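Local coordinates for chitin oligosaccahride binding protein NagB1 (Paenibacillus sp. FPU-7, PDB 7EHP) that binds chitin oligosaccharides, probably N,N'-diacetylchitobiose and N,N',N''-triacetylchitotriose, as an extracellular solute-binding protein, at residues T71-A74 with K75-A79. Sequence-based numbering, arbitrary orientation.
Sequences TDTA and KYVKA
Tyr76 lies one helical turn after Asp72 and sets its ring against that residue's backbone carbonyl. Both belong to the short helix 71-78, and the contact is local. The helix follows strand 64-68 of the sheet, consistent with the alpha/beta fold of solute-binding proteins.

Four backbone hydrogen bonds of the i to i+4 kind run through it: Lys75 N to Thr71 O, Tyr76 N to Asp72 O, Val77 N to Thr73 O and Lys78 N to Ala74 O. The third is short and nearly linear, with Val77 N 2.7 Å from Thr73 O and an N-H...O angle of 174°. The other three are more bent.

The side-chain contacts are nonpolar or face a carbonyl. Asp72 O sits over one face of the Tyr76 ring, offset toward the rim and 3.2 Å from Tyr76 CD2. CG of Tyr76 stands anti to its own carbonyl carbon (chi1 -54°), which swings the ring back toward the N-terminal end of the helix, against Asp72. Tyr76 CE2 also comes 4.2 Å from Asp72 CB. Thr73 and Val77 meet obliquely through their methyls, Thr73 CG2 to Val77 CG2 at 3.8 Å.

The polar ends of Thr71, Asp72 and Thr73 have partners outside this turn. Asp72 OD2 forms a salt bridge with Arg48. Thr73 OG1 is hydrogen-bonded to Phe68 O, and Thr71 OG1 to Val357 O. The Tyr76 side chain also touches Pro53, Met56, Leu67 and Leu82. With an alanine in place of Tyr76, Asp72 CB and these four neighbours would probably lose their common packing surface, leaving a gap between the helix and these neighbours.

The Asp72 side chain lies about 7 Å from a bound N-acetylglucosamine. Polar bonds thus tie the first turn, near the sugar, to neighbouring parts, while Tyr76 packs the helix on helix 44-58 and strand 64-68.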
loop_
_atom_site.group_PDB
_atom_site.type_symbol
_atom_site.label_atom_id
_atom_site.label_comp_id
_atom_site.label_asym_id
_atom_site.label_seq_id
_atom_site.Cartn_x
_atom_site.Cartn_y
_atom_site.Cartn_z
ATOM N N THR A 71 -0.038 10.317 8.311
ATOM C CA THR A 71 0.915 11.427 8.298
ATOM C C THR A 71 0.620 12.460 7.223
ATOM O O THR A 71 0.667 13.670 7.482
ATOM C CB THR A 71 2.330 10.863 8.112
ATOM O OG1 THR A 71 2.699 10.153 9.292
ATOM C CG2 THR A 71 3.324 11.967 7.852
ATOM N N ASP A 72 0.354 12.008 5.999
ATOM C CA ASP A 72 0.144 12.951 4.902
ATOM C C ASP A 72 -1.116 13.784 5.129
ATOM O O ASP A 72 -1.087 15.020 5.022
ATOM C CB ASP A 72 0.041 12.213 3.568
ATOM C CG ASP A 72 1.362 11.645 3.088
ATOM O OD1 ASP A 72 2.434 12.014 3.627
ATOM O OD2 ASP A 72 1.311 10.834 2.131
ATOM N N THR A 73 -2.238 13.119 5.421
ATOM C CA THR A 73 -3.490 13.837 5.654
ATOM C C THR A 73 -3.357 14.792 6.833
ATOM O O THR A 73 -3.752 15.958 6.744
ATOM C CB THR A 73 -4.631 12.845 5.889
ATOM O OG1 THR A 73 -4.947 12.172 4.662
ATOM C CG2 THR A 73 -5.888 13.572 6.396
ATOM N N ALA A 74 -2.778 14.310 7.943
ATOM C CA ALA A 74 -2.580 15.147 9.126
ATOM C C ALA A 74 -1.781 16.400 8.797
ATOM O O ALA A 74 -2.080 17.487 9.307
ATOM C CB ALA A 74 -1.876 14.338 10.224
ATOM N N LYS A 75 -0.766 16.271 7.942
ATOM C CA LYS A 75 0.042 17.422 7.558
ATOM C C LYS A 75 -0.766 18.426 6.749
ATOM O O LYS A 75 -0.612 19.643 6.926
ATOM C CB LYS A 75 1.264 16.956 6.760
ATOM C CG LYS A 75 2.202 18.068 6.319
ATOM C CD LYS A 75 3.270 17.514 5.369
ATOM C CE LYS A 75 4.412 18.493 5.143
ATOM N NZ LYS A 75 5.427 17.926 4.203
ATOM N N TYR A 76 -1.612 17.949 5.835
ATOM C CA TYR A 76 -2.324 18.887 4.978
ATOM C C TYR A 76 -3.549 19.454 5.677
ATOM O O TYR A 76 -3.919 20.610 5.430
ATOM C CB TYR A 76 -2.699 18.217 3.650
ATOM C CG TYR A 76 -1.529 17.588 2.934
ATOM C CD1 TYR A 76 -0.256 18.158 2.989
ATOM C CD2 TYR A 76 -1.688 16.404 2.221
ATOM C CE1 TYR A 76 0.829 17.569 2.332
ATOM C CE2 TYR A 76 -0.620 15.806 1.569
ATOM C CZ TYR A 76 0.635 16.386 1.626
ATOM O OH TYR A 76 1.685 15.774 0.963
ATOM N N VAL A 77 -4.191 18.660 6.536
ATOM C CA VAL A 77 -5.196 19.209 7.431
ATOM C C VAL A 77 -4.610 20.347 8.242
ATOM O O VAL A 77 -5.256 21.393 8.403
ATOM C CB VAL A 77 -5.778 18.118 8.347
ATOM C CG1 VAL A 77 -6.591 18.755 9.472
ATOM C CG2 VAL A 77 -6.628 17.134 7.570
ATOM N N LYS A 78 -3.409 20.157 8.825
ATOM C CA LYS A 78 -3.117 21.207 9.787
ATOM C C LYS A 78 -2.731 22.477 9.099
ATOM O O LYS A 78 -2.708 23.523 9.735
ATOM C CB LYS A 78 -1.988 20.957 10.726
ATOM C CG LYS A 78 -0.536 20.874 10.203
ATOM C CD LYS A 78 -0.007 20.481 11.629
ATOM C CE LYS A 78 0.180 21.630 12.706
ATOM N NZ LYS A 78 0.648 20.718 13.747
ATOM N N ALA A 79 -2.409 22.390 7.813
ATOM C CA ALA A 79 -2.127 23.503 6.939
ATOM C C ALA A 79 -3.374 24.041 6.275
ATOM O O ALA A 79 -3.245 24.933 5.447
ATOM C CB ALA A 79 -1.128 23.052 5.883
#